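Local atomic coordinates of fructose-bisphosphate aldolase (Thermus caldophilus, PDB entry 2FJK), a protein that belongs to the class II aldolases, enzymes built on a TIM-barrel fold, and is modelled here with 1,3-dihydroxyacetonephosphate in its pocket. Residues Glu216-Phe221 against Gly226-Ala231; Gly20-Asn25 against Thr254-Ala259; Gln31-Ala36 against Glu290-Arg295. All coordinates share one frame; numbering follows the deposited sequence.

Overall arrangement
The three contacts illustrate how packing changes with depth in a TIM barrel. Interactions 2 and 3 are buried, with centres about 9 Å apart, and they meet directly where the ring of Phe22 reaches Val292 and Leu256 reaches Val291. Interaction 1 lies farther out, about 21 Å from the centre of the chain, where helix 215-223 receives the loop that follows it. It joins interaction 2 through Leu217 and Phe221, which rest on helix 254-270. Apolar packing makes up most of all three, with close backbone approaches added in interaction 1. Only interaction 2 adds phosphate binding; interactions 1 and 2 also form salt bridges to the second subunit.

Interaction 1 of 3, residues Glu216-Phe221 against Gly226-Ala231; sequences ELVERF and GEIGEA
A loop folding back along the helix that precedes it is the motif here: residues Gly226-Ala231, on their way to helix 236-244, cover one side of helix 215-223 through Val218 and Phe221, one turn apart. Where the chain turns back, Gly226 N stands 2.9 Å from Phe221 O, and the same carbonyl oxygen receives a CA-H...O contact from Gly226 CA. With its CG anti to the backbone N (chi1 178°), Phe221 sends its ring out to the returning loop. Ile228 CB meets the ring at its edge, in the ring plane, 3.9 Å from Phe221 CD2, while Glu227 O also lies near that plane, 3.6 Å from Phe221 CE2. Backbone oxygen and aliphatic carbon thus share one rim of the aromatic ring. Ile228 then bridges to the preceding turn: its CG2 methyl reaches Val218 CG1 at 3.5 Å, the two side chains crossing at about a right angle. The other valine methyl, Val218 CG2, presses on Ala231 CB at 3.4 Å, closer than carbons usually pack, at the last residue of the inverse gamma turn centred on Glu230. The carboxylate of Glu227 turns outward to a salt bridge with Lys273 of the second subunit, whose Pro272 also packs on Phe221. Within the chain, Tyr181 packs on Ile228, Val213 touches both Val218 and Ala231, and Leu217 and Phe221 seat helix 215-223 on Leu258 of helix 254-270.

Interaction 2 of 3, residues Gly20-Asn25 against Thr254-Ala259; sequences GAFNTN and TDLRLA. With 13P (1,3-dihydroxyacetonephosphate), chain E.
Leu256 lays its CD1 methyl against strand 19-23, overlapping both the side chain of Phe22 and the carbonyl oxygen of Asn23. The methyl is 4.0 Å from Phe22 CB and 3.8 Å from Asn23 O, and it comes to the edge of the phenyl ring, near the ring plane, rather than over a face. The two apolar side chains cross at about a right angle. In Leu256, CG lies anti to the carbonyl carbon (chi1 -48°) and the chain then extends (chi2 -172°), which carries this one branch from the first turn of helix 254-270 across to the strand. The interface is small, 125 Å² in all, and the backbones stay well apart: the nearest CA atoms, those of Asn23 and Leu256, are 8.2 Å from each other.

One polar residue from each segment, Asn23 and Thr254, lies at the bound 1,3-dihydroxyacetonephosphate. Thr254 grips its phosphate twice, by Thr254 N to O3P at 2.7 Å and by Thr254 OG1 to O1P at 2.5 Å. The hydroxyl and the amide thereby hold two different phosphate oxygens, at the N-terminal end of a helix whose dipole would probably help stabilise the negative charge. Asn23 approaches the other end of the ligand, its ND2 lying 3.8 Å from C3. Lys182, Ser211, Asp253, His178, Gly179 and Asp80 add further hydrogen bonds to the ligand. Arg257 reaches back to Asp253 and outward to Asp276 of the second subunit. A phosphate held at a helix N-terminus, beside the C-terminal ends of the barrel strands, is a classic feature of phosphate-binding TIM barrels.

Interaction 3 of 3, residues Gln31-Ala36 against Glu290-Arg295; sequences QAILEA and EVVKSR
Val292 and Lys293 of helix 277-299 pack on Ile33 and Ala36 of helix 27-38. The segment opens with Glu290, whose carboxylate forms a salt bridge with Lys293, Lys293 NZ lying 3.4 Å from Glu290 OE1; as hydrogen bonds, the links to both oxygens are weak. Val291 offers its carbonyl oxygen to two donors, Arg295 N and the hydroxyl of Ser294. Val292 carries the packing. Its CG1 methyl, anti to the backbone N (chi1 176°), sits 3.5 Å from Ala36 CB, while CG2 takes the other side and lies 4.2 Å from Ile33 CG1, so the two branches spread over successive turns of the partner helix. Lys293 touches Ala36 with the root of its chain alone, Lys293 CG lying 3.7 Å from Ala36 CB; a bend at chi3 (59°) helps turn the amine aside to Glu290. The small Ala36 probably helps the helices approach; the axes of the two short segments pass 8.6 Å apart at a crossing angle of -39°.

On the inner side, Ile33 reaches Val44 and Leu46 of strand 44-47. A salt bridge from Glu35 to Lys289 and a hydrogen bond from Arg285 to the side-chain oxygen of Gln31 extend the pairing with helix 27-38; since Val291 and Val292 also touch Leu256 of helix 254-270, helix 277-299 packs against both helices on the outside of the barrel.

Interaction 1 of 3, residues Glu216-Phe221 against Gly226-Ala231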
ATOM      1  N   GLU A 216      26.785  16.831  27.057  1.00 35.31           N
ATOM      2  CA  GLU A 216      26.175  15.858  27.950  1.00 36.60           C
ATOM      3  C   GLU A 216      26.004  14.520  27.235  1.00 34.47           C
ATOM      4  O   GLU A 216      26.239  13.464  27.819  1.00 34.76           O
ATOM      5  CB  GLU A 216      24.820  16.371  28.468  1.00 39.57           C
ATOM      6  CG  GLU A 216      24.149  17.430  27.592  1.00 43.67           C
ATOM      7  CD  GLU A 216      24.849  18.787  27.651  1.00 46.37           C
ATOM      8  OE1 GLU A 216      25.001  19.332  28.769  1.00 47.28           O
ATOM      9  OE2 GLU A 216      25.238  19.311  26.580  1.00 46.96           O
ATOM     10  N   LEU A 217      25.602  14.570  25.967  1.00 33.06           N
ATOM     11  CA  LEU A 217      25.416  13.358  25.174  1.00 30.62           C
ATOM     12  C   LEU A 217      26.768  12.675  24.999  1.00 29.20           C
ATOM     13  O   LEU A 217      26.904  11.469  25.210  1.00 27.52           O
ATOM     14  CB  LEU A 217      24.808  13.703  23.805  1.00 30.15           C
ATOM     15  CG  LEU A 217      24.723  12.586  22.752  1.00 29.97           C
ATOM     16  CD1 LEU A 217      24.184  11.300  23.366  1.00 28.63           C
ATOM     17  CD2 LEU A 217      23.843  13.046  21.603  1.00 31.48           C
ATOM     18  N   VAL A 218      27.771  13.458  24.618  1.00 28.63           N
ATOM     19  CA  VAL A 218      29.117  12.924  24.444  1.00 28.24           C
ATOM     20  C   VAL A 218      29.516  12.180  25.720  1.00 29.50           C
ATOM     21  O   VAL A 218      29.936  11.025  25.668  1.00 28.23           O
ATOM     22  CB  VAL A 218      30.136  14.056  24.183  1.00 28.45           C
ATOM     23  CG1 VAL A 218      31.551  13.490  24.115  1.00 29.17           C
ATOM     24  CG2 VAL A 218      29.787  14.783  22.894  1.00 27.21           C
ATOM     25  N   GLU A 219      29.355  12.846  26.866  1.00 31.48           N
ATOM     26  CA  GLU A 219      29.711  12.273  28.165  1.00 32.44           C
ATOM     27  C   GLU A 219      28.861  11.064  28.549  1.00 31.63           C
ATOM     28  O   GLU A 219      29.337  10.144  29.218  1.00 31.20           O
ATOM     29  CB  GLU A 219      29.626  13.358  29.250  1.00 35.13           C
ATOM     30  CG  GLU A 219      30.573  14.535  28.987  1.00 38.77           C
ATOM     31  CD  GLU A 219      30.625  15.552  30.122  1.00 40.49           C
ATOM     32  OE1 GLU A 219      30.926  15.151  31.266  1.00 42.14           O
ATOM     33  OE2 GLU A 219      30.378  16.755  29.867  1.00 41.05           O
ATOM     34  N   ARG A 220      27.604  11.066  28.125  1.00 31.69           N
ATOM     35  CA  ARG A 220      26.704   9.956  28.414  1.00 30.95           C
ATOM     36  C   ARG A 220      27.200   8.745  27.624  1.00 30.49           C
ATOM     37  O   ARG A 220      27.192   7.616  28.111  1.00 28.76           O
ATOM     38  CB  ARG A 220      25.288  10.319  27.979  1.00 32.00           C
ATOM     39  CG  ARG A 220      24.214   9.340  28.395  1.00 34.56           C
ATOM     40  CD  ARG A 220      22.867   9.819  27.872  1.00 36.22           C
ATOM     41  NE  ARG A 220      21.738   9.233  28.586  1.00 40.24           N
ATOM     42  CZ  ARG A 220      21.409   7.949  28.551  1.00 40.95           C
ATOM     43  NH1 ARG A 220      22.129   7.104  27.827  1.00 44.06           N
ATOM     44  NH2 ARG A 220      20.361   7.511  29.235  1.00 41.87           N
ATOM     45  N   PHE A 221      27.638   9.004  26.399  1.00 30.78           N
ATOM     46  CA  PHE A 221      28.145   7.963  25.514  1.00 31.56           C
ATOM     47  C   PHE A 221      29.423   7.369  26.102  1.00 32.80           C
ATOM     48  O   PHE A 221      29.574   6.146  26.175  1.00 32.56           O
ATOM     49  CB  PHE A 221      28.422   8.562  24.129  1.00 30.17           C
ATOM     50  CG  PHE A 221      28.994   7.585  23.145  1.00 29.83           C
ATOM     51  CD1 PHE A 221      28.289   6.441  22.787  1.00 28.56           C
ATOM     52  CD2 PHE A 221      30.244   7.810  22.571  1.00 29.81           C
ATOM     53  CE1 PHE A 221      28.818   5.535  21.873  1.00 26.43           C
ATOM     54  CE2 PHE A 221      30.781   6.908  21.657  1.00 28.14           C
ATOM     55  CZ  PHE A 221      30.065   5.769  21.308  1.00 26.58           C
ATOM     56  N   GLY A 226      31.395   4.074  25.447  1.00 40.14           N
ATOM     57  CA  GLY A 226      32.485   5.036  25.398  1.00 41.79           C
ATOM     58  C   GLY A 226      33.288   5.248  24.132  1.00 41.52           C
ATOM     59  O   GLY A 226      32.902   4.852  23.036  1.00 42.71           O
ATOM     60  N   GLU A 227      34.427   5.903  24.317  1.00 41.58           N
ATOM     61  CA  GLU A 227      35.369   6.226  23.248  1.00 39.84           C
ATOM     62  C   GLU A 227      34.881   7.107  22.101  1.00 38.12           C
ATOM     63  O   GLU A 227      34.331   6.635  21.100  1.00 37.04           O
ATOM     64  CB  GLU A 227      36.007   4.951  22.695  1.00 39.88           C
ATOM     65  CG  GLU A 227      37.064   4.401  23.624  1.00 40.83           C
ATOM     66  CD  GLU A 227      38.041   3.484  22.929  1.00 41.93           C
ATOM     67  OE1 GLU A 227      38.492   3.834  21.814  1.00 42.68           O
ATOM     68  OE2 GLU A 227      38.367   2.424  23.506  1.00 42.50           O
ATOM     69  N   ILE A 228      35.117   8.402  22.278  1.00 36.79           N
ATOM     70  CA  ILE A 228      34.781   9.441  21.316  1.00 37.44           C
ATOM     71  C   ILE A 228      35.747  10.583  21.652  1.00 37.36           C
ATOM     72  O   ILE A 228      36.124  10.757  22.810  1.00 36.26           O
ATOM     73  CB  ILE A 228      33.317   9.920  21.477  1.00 37.39           C
ATOM     74  CG1 ILE A 228      32.958  10.865  20.326  1.00 38.23           C
ATOM     75  CG2 ILE A 228      33.136  10.627  22.819  1.00 37.34           C
ATOM     76  CD1 ILE A 228      31.507  11.300  20.304  1.00 37.79           C
ATOM     77  N   GLY A 229      36.155  11.352  20.653  1.00 37.02           N
ATOM     78  CA  GLY A 229      37.099  12.427  20.918  1.00 38.64           C
ATOM     79  C   GLY A 229      36.495  13.745  21.363  1.00 40.03           C
ATOM     80  O   GLY A 229      35.485  13.781  22.073  1.00 39.48           O
ATOM     81  N   GLU A 230      37.134  14.839  20.961  1.00 40.09           N
ATOM     82  CA  GLU A 230      36.643  16.162  21.301  1.00 40.70           C
ATOM     83  C   GLU A 230      35.464  16.471  20.393  1.00 39.92           C
ATOM     84  O   GLU A 230      35.565  17.294  19.485  1.00 38.89           O
ATOM     85  CB  GLU A 230      37.724  17.220  21.089  1.00 43.70           C
ATOM     86  CG  GLU A 230      38.935  17.090  21.976  1.00 46.66           C
ATOM     87  CD  GLU A 230      39.772  18.353  21.965  1.00 48.55           C
ATOM     88  OE1 GLU A 230      39.274  19.394  22.452  1.00 47.31           O
ATOM     89  OE2 GLU A 230      40.918  18.307  21.466  1.00 49.49           O
ATOM     90  N   ALA A 231      34.351  15.789  20.630  1.00 39.59           N
ATOM     91  CA  ALA A 231      33.160  16.003  19.833  1.00 38.37           C
ATOM     92  C   ALA A 231      32.824  17.479  19.901  1.00 37.78           C
ATOM     93  O   ALA A 231      32.879  18.086  20.969  1.00 38.33           O
ATOM     94  CB  ALA A 231      32.010  15.175  20.375  1.00 37.69           C
TER

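Interaction 2 of 3, residues Gly20-Asn25 against Thr254-Ala259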
ATOM      1  N   GLY A  20      12.949  20.488  10.484  1.00 23.26           N
ATOM      2  CA  GLY A  20      13.986  19.486  10.647  1.00 24.58           C
ATOM      3  C   GLY A  20      13.915  18.309   9.691  1.00 24.27           C
ATOM      4  O   GLY A  20      12.837  17.784   9.408  1.00 23.43           O
ATOM      5  N   ALA A  21      15.071  17.917   9.168  1.00 23.76           N
ATOM      6  CA  ALA A  21      15.169  16.765   8.282  1.00 23.61           C
ATOM      7  C   ALA A  21      15.956  15.802   9.155  1.00 24.16           C
ATOM      8  O   ALA A  21      16.991  16.172   9.714  1.00 23.07           O
ATOM      9  CB  ALA A  21      15.950  17.110   7.006  1.00 23.32           C
ATOM     10  N   PHE A  22      15.453  14.583   9.303  1.00 22.34           N
ATOM     11  CA  PHE A  22      16.118  13.607  10.145  1.00 21.27           C
ATOM     12  C   PHE A  22      16.375  12.299   9.421  1.00 21.16           C
ATOM     13  O   PHE A  22      15.472  11.723   8.804  1.00 21.31           O
ATOM     14  CB  PHE A  22      15.288  13.351  11.403  1.00 22.26           C
ATOM     15  CG  PHE A  22      14.947  14.599  12.170  1.00 21.54           C
ATOM     16  CD1 PHE A  22      13.868  15.393  11.792  1.00 20.08           C
ATOM     17  CD2 PHE A  22      15.711  14.986  13.266  1.00 21.76           C
ATOM     18  CE1 PHE A  22      13.550  16.556  12.493  1.00 21.24           C
ATOM     19  CE2 PHE A  22      15.404  16.151  13.976  1.00 22.81           C
ATOM     20  CZ  PHE A  22      14.320  16.937  13.586  1.00 20.53           C
ATOM     21  N   ASN A  23      17.615  11.832   9.508  1.00 17.86           N
ATOM     22  CA  ASN A  23      18.017  10.595   8.852  1.00 18.39           C
ATOM     23  C   ASN A  23      17.472   9.391   9.585  1.00 16.68           C
ATOM     24  O   ASN A  23      17.443   9.365  10.812  1.00 14.78           O
ATOM     25  CB  ASN A  23      19.543  10.515   8.770  1.00 16.45           C
ATOM     26  CG  ASN A  23      20.103  11.493   7.786  1.00 16.72           C
ATOM     27  OD1 ASN A  23      20.167  11.220   6.581  1.00 19.14           O
ATOM     28  ND2 ASN A  23      20.491  12.659   8.280  1.00 14.76           N
ATOM     29  N   THR A  24      17.031   8.403   8.811  1.00 17.22           N
ATOM     30  CA  THR A  24      16.469   7.176   9.360  1.00 17.73           C
ATOM     31  C   THR A  24      17.077   6.008   8.625  1.00 15.71           C
ATOM     32  O   THR A  24      17.389   6.119   7.446  1.00 17.93           O
ATOM     33  CB  THR A  24      14.966   7.050   9.114  1.00 17.13           C
ATOM     34  OG1 THR A  24      14.322   8.297   9.375  1.00 26.02           O
ATOM     35  CG2 THR A  24      14.394   5.964  10.007  1.00 12.63           C
ATOM     36  N   ASN A  25      17.195   4.882   9.311  1.00 15.15           N
ATOM     37  CA  ASN A  25      17.741   3.680   8.710  1.00 17.38           C
ATOM     38  C   ASN A  25      16.898   2.436   9.012  1.00 16.81           C
ATOM     39  O   ASN A  25      17.119   1.379   8.432  1.00 14.03           O
ATOM     40  CB  ASN A  25      19.193   3.498   9.160  1.00 20.81           C
ATOM     41  CG  ASN A  25      20.150   4.369   8.356  1.00 23.51           C
ATOM     42  OD1 ASN A  25      20.568   3.991   7.267  1.00 26.48           O
ATOM     43  ND2 ASN A  25      20.473   5.551   8.878  1.00 22.50           N
ATOM     44  N   THR A 254      23.996  12.649  13.047  1.00 19.84           N
ATOM     45  CA  THR A 254      24.914  12.268  14.119  1.00 20.25           C
ATOM     46  C   THR A 254      24.271  12.286  15.521  1.00 19.07           C
ATOM     47  O   THR A 254      24.426  11.337  16.291  1.00 17.93           O
ATOM     48  CB  THR A 254      26.151  13.209  14.152  1.00 20.93           C
ATOM     49  OG1 THR A 254      26.944  13.010  12.976  1.00 20.05           O
ATOM     50  CG2 THR A 254      26.997  12.940  15.387  1.00 20.31           C
ATOM     51  N   ASP A 255      23.568  13.368  15.851  1.00 18.48           N
ATOM     52  CA  ASP A 255      22.937  13.481  17.164  1.00 19.28           C
ATOM     53  C   ASP A 255      22.055  12.274  17.479  1.00 18.72           C
ATOM     54  O   ASP A 255      22.080  11.760  18.593  1.00 16.00           O
ATOM     55  CB  ASP A 255      22.095  14.766  17.272  1.00 19.67           C
ATOM     56  CG  ASP A 255      22.946  16.035  17.358  1.00 21.88           C
ATOM     57  OD1 ASP A 255      24.120  15.959  17.775  1.00 23.91           O
ATOM     58  OD2 ASP A 255      22.426  17.120  17.023  1.00 24.27           O
ATOM     59  N   LEU A 256      21.293  11.823  16.485  1.00 19.03           N
ATOM     60  CA  LEU A 256      20.391  10.687  16.651  1.00 19.69           C
ATOM     61  C   LEU A 256      21.135   9.382  16.840  1.00 19.77           C
ATOM     62  O   LEU A 256      20.792   8.597  17.718  1.00 19.89           O
ATOM     63  CB  LEU A 256      19.465  10.564  15.447  1.00 18.45           C
ATOM     64  CG  LEU A 256      18.780  11.849  14.990  1.00 22.50           C
ATOM     65  CD1 LEU A 256      17.758  11.491  13.929  1.00 22.76           C
ATOM     66  CD2 LEU A 256      18.112  12.555  16.158  1.00 21.11           C
ATOM     67  N   ARG A 257      22.145   9.144  16.005  1.00 21.46           N
ATOM     68  CA  ARG A 257      22.940   7.921  16.105  1.00 21.07           C
ATOM     69  C   ARG A 257      23.559   7.822  17.481  1.00 21.05           C
ATOM     70  O   ARG A 257      23.491   6.779  18.122  1.00 22.18           O
ATOM     71  CB  ARG A 257      24.075   7.902  15.080  1.00 22.12           C
ATOM     72  CG  ARG A 257      23.666   7.890  13.630  1.00 23.09           C
ATOM     73  CD  ARG A 257      24.923   7.732  12.764  1.00 24.62           C
ATOM     74  NE  ARG A 257      24.673   8.025  11.362  1.00 23.10           N
ATOM     75  CZ  ARG A 257      25.522   7.742  10.374  1.00 27.92           C
ATOM     76  NH1 ARG A 257      26.687   7.155  10.640  1.00 25.49           N
ATOM     77  NH2 ARG A 257      25.206   8.047   9.115  1.00 26.56           N
ATOM     78  N   LEU A 258      24.186   8.912  17.918  1.00 23.63           N
ATOM     79  CA  LEU A 258      24.831   8.975  19.230  1.00 24.03           C
ATOM     80  C   LEU A 258      23.858   8.690  20.359  1.00 24.04           C
ATOM     81  O   LEU A 258      24.129   7.863  21.230  1.00 26.82           O
ATOM     82  CB  LEU A 258      25.449  10.355  19.465  1.00 26.00           C
ATOM     83  CG  LEU A 258      26.971  10.466  19.521  1.00 26.40           C
ATOM     84  CD1 LEU A 258      27.328  11.843  20.087  1.00 26.36           C
ATOM     85  CD2 LEU A 258      27.558   9.358  20.399  1.00 26.27           C
ATOM     86  N   ALA A 259      22.727   9.385  20.358  1.00 23.06           N
ATOM     87  CA  ALA A 259      21.735   9.167  21.402  1.00 24.25           C
ATOM     88  C   ALA A 259      21.300   7.696  21.416  1.00 23.60           C
ATOM     89  O   ALA A 259      21.320   7.041  22.457  1.00 23.64           O
ATOM     90  CB  ALA A 259      20.532  10.080  21.180  1.00 21.60           C
TER
HETATM   91  P   13P E1063      25.370  15.370  10.759  0.70 20.45           P
HETATM   92  O1P 13P E1063      26.486  14.218  10.778  0.70 21.08           O
HETATM   93  O2P 13P E1063      26.069  16.681  11.306  0.70 23.94           O
HETATM   94  O3P 13P E1063      24.200  14.965  11.707  0.70 19.39           O
HETATM   95  O1  13P E1063      24.847  15.542   9.250  0.70 24.31           O
HETATM   96  C1  13P E1063      23.481  15.888   9.034  0.70 28.71           C
HETATM   97  C2  13P E1063      23.385  16.245   7.572  0.70 31.40           C
HETATM   98  O2  13P E1063      24.166  17.067   7.101  0.70 34.55           O
HETATM   99  C3  13P E1063      22.332  15.595   6.674  0.70 32.96           C
HETATM  100  O3  13P E1063      22.516  15.999   5.321  0.70 34.00           O

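Interaction 3 of 3, residues Gln31-Ala36 against Glu290-Arg295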
ATOM      1  N   GLN A  31       9.842   5.718  13.637  1.00 18.80           N
ATOM      2  CA  GLN A  31       8.775   5.913  14.612  1.00 20.38           C
ATOM      3  C   GLN A  31       9.082   7.104  15.512  1.00 19.72           C
ATOM      4  O   GLN A  31       8.218   7.964  15.748  1.00 16.89           O
ATOM      5  CB  GLN A  31       8.622   4.671  15.483  1.00 19.40           C
ATOM      6  CG  GLN A  31       8.298   3.412  14.708  1.00 21.69           C
ATOM      7  CD  GLN A  31       8.190   2.208  15.619  1.00 23.10           C
ATOM      8  OE1 GLN A  31       9.129   1.875  16.341  1.00 22.09           O
ATOM      9  NE2 GLN A  31       7.042   1.552  15.595  1.00 25.45           N
ATOM     10  N   ALA A  32      10.311   7.135  16.028  1.00 19.00           N
ATOM     11  CA  ALA A  32      10.740   8.214  16.918  1.00 18.73           C
ATOM     12  C   ALA A  32      10.587   9.574  16.242  1.00 18.64           C
ATOM     13  O   ALA A  32      10.027  10.512  16.820  1.00 17.55           O
ATOM     14  CB  ALA A  32      12.191   8.003  17.345  1.00 18.66           C
ATOM     15  N   ILE A  33      11.083   9.671  15.015  1.00 14.57           N
ATOM     16  CA  ILE A  33      10.995  10.914  14.281  1.00 15.74           C
ATOM     17  C   ILE A  33       9.556  11.363  14.060  1.00 17.12           C
ATOM     18  O   ILE A  33       9.216  12.506  14.363  1.00 14.95           O
ATOM     19  CB  ILE A  33      11.676  10.814  12.914  1.00 15.15           C
ATOM     20  CG1 ILE A  33      13.160  10.458  13.078  1.00 15.35           C
ATOM     21  CG2 ILE A  33      11.534  12.134  12.185  1.00 17.99           C
ATOM     22  CD1 ILE A  33      13.846  10.154  11.754  1.00 11.11           C
ATOM     23  N   LEU A  34       8.728  10.469  13.515  1.00 18.42           N
ATOM     24  CA  LEU A  34       7.326  10.776  13.233  1.00 20.38           C
ATOM     25  C   LEU A  34       6.474  11.035  14.472  1.00 21.67           C
ATOM     26  O   LEU A  34       5.562  11.865  14.441  1.00 24.01           O
ATOM     27  CB  LEU A  34       6.683   9.657  12.409  1.00 18.11           C
ATOM     28  CG  LEU A  34       7.124   9.547  10.944  1.00 17.78           C
ATOM     29  CD1 LEU A  34       6.318   8.469  10.246  1.00 18.26           C
ATOM     30  CD2 LEU A  34       6.938  10.883  10.250  1.00 13.00           C
ATOM     31  N   GLU A  35       6.751  10.322  15.557  1.00 21.72           N
ATOM     32  CA  GLU A  35       5.988  10.522  16.782  1.00 22.37           C
ATOM     33  C   GLU A  35       6.343  11.897  17.330  1.00 23.07           C
ATOM     34  O   GLU A  35       5.461  12.651  17.769  1.00 21.66           O
ATOM     35  CB  GLU A  35       6.321   9.449  17.808  1.00 22.81           C
ATOM     36  CG  GLU A  35       5.728   8.100  17.490  1.00 26.81           C
ATOM     37  CD  GLU A  35       6.169   7.044  18.473  1.00 27.08           C
ATOM     38  OE1 GLU A  35       6.235   7.363  19.675  1.00 28.57           O
ATOM     39  OE2 GLU A  35       6.434   5.899  18.049  1.00 28.50           O
ATOM     40  N   ALA A  36       7.635  12.217  17.299  1.00 20.62           N
ATOM     41  CA  ALA A  36       8.102  13.516  17.763  1.00 21.12           C
ATOM     42  C   ALA A  36       7.371  14.570  16.928  1.00 21.26           C
ATOM     43  O   ALA A  36       6.973  15.613  17.438  1.00 20.94           O
ATOM     44  CB  ALA A  36       9.614  13.634  17.569  1.00 20.87           C
ATOM     45  N   GLU A 290      13.252  12.064  21.836  1.00 21.98           N
ATOM     46  CA  GLU A 290      13.468  13.246  22.663  1.00 23.49           C
ATOM     47  C   GLU A 290      14.433  14.209  21.987  1.00 23.62           C
ATOM     48  O   GLU A 290      14.277  15.428  22.084  1.00 22.63           O
ATOM     49  CB  GLU A 290      13.992  12.850  24.046  1.00 21.03           C
ATOM     50  CG  GLU A 290      12.970  12.070  24.878  1.00 26.08           C
ATOM     51  CD  GLU A 290      11.623  12.776  24.960  1.00 29.27           C
ATOM     52  OE1 GLU A 290      11.573  13.924  25.448  1.00 30.86           O
ATOM     53  OE2 GLU A 290      10.610  12.186  24.526  1.00 33.96           O
ATOM     54  N   VAL A 291      15.427  13.660  21.295  1.00 23.16           N
ATOM     55  CA  VAL A 291      16.394  14.495  20.599  1.00 23.11           C
ATOM     56  C   VAL A 291      15.672  15.248  19.502  1.00 21.70           C
ATOM     57  O   VAL A 291      15.830  16.465  19.357  1.00 20.91           O
ATOM     58  CB  VAL A 291      17.534  13.660  19.957  1.00 22.06           C
ATOM     59  CG1 VAL A 291      18.321  14.527  18.964  1.00 21.49           C
ATOM     60  CG2 VAL A 291      18.458  13.131  21.042  1.00 21.68           C
ATOM     61  N   VAL A 292      14.868  14.524  18.731  1.00 21.11           N
ATOM     62  CA  VAL A 292      14.135  15.148  17.640  1.00 22.69           C
ATOM     63  C   VAL A 292      13.252  16.289  18.150  1.00 24.53           C
ATOM     64  O   VAL A 292      13.220  17.369  17.556  1.00 26.06           O
ATOM     65  CB  VAL A 292      13.256  14.130  16.891  1.00 22.54           C
ATOM     66  CG1 VAL A 292      12.434  14.852  15.807  1.00 19.97           C
ATOM     67  CG2 VAL A 292      14.137  13.046  16.260  1.00 21.66           C
ATOM     68  N   LYS A 293      12.546  16.042  19.247  1.00 23.75           N
ATOM     69  CA  LYS A 293      11.667  17.048  19.835  1.00 25.57           C
ATOM     70  C   LYS A 293      12.421  18.328  20.154  1.00 25.32           C
ATOM     71  O   LYS A 293      12.051  19.396  19.669  1.00 25.75           O
ATOM     72  CB  LYS A 293      10.985  16.494  21.094  1.00 24.18           C
ATOM     73  CG  LYS A 293       9.833  15.549  20.783  1.00 26.03           C
ATOM     74  CD  LYS A 293       9.352  14.785  22.004  1.00 27.64           C
ATOM     75  CE  LYS A 293       8.873  15.706  23.115  1.00 31.83           C
ATOM     76  NZ  LYS A 293       8.565  14.940  24.359  1.00 34.71           N
ATOM     77  N   SER A 294      13.483  18.229  20.947  1.00 25.14           N
ATOM     78  CA  SER A 294      14.248  19.427  21.292  1.00 27.04           C
ATOM     79  C   SER A 294      14.759  20.102  20.015  1.00 27.80           C
ATOM     80  O   SER A 294      14.810  21.333  19.919  1.00 26.96           O
ATOM     81  CB  SER A 294      15.409  19.084  22.237  1.00 24.96           C
ATOM     82  OG  SER A 294      16.321  18.167  21.667  1.00 30.28           O
ATOM     83  N   ARG A 295      15.106  19.283  19.029  1.00 28.53           N
ATOM     84  CA  ARG A 295      15.587  19.777  17.744  1.00 27.85           C
ATOM     85  C   ARG A 295      14.509  20.665  17.123  1.00 28.46           C
ATOM     86  O   ARG A 295      14.790  21.753  16.612  1.00 27.03           O
ATOM     87  CB  ARG A 295      15.865  18.591  16.823  1.00 30.47           C
ATOM     88  CG  ARG A 295      16.945  18.824  15.818  1.00 31.73           C
ATOM     89  CD  ARG A 295      18.248  19.162  16.509  1.00 31.28           C
ATOM     90  NE  ARG A 295      19.295  19.345  15.523  1.00 33.23           N
ATOM     91  CZ  ARG A 295      20.389  20.066  15.715  1.00 33.14           C
ATOM     92  NH1 ARG A 295      20.596  20.689  16.869  1.00 31.61           N
ATOM     93  NH2 ARG A 295      21.269  20.170  14.739  1.00 34.92           N
TER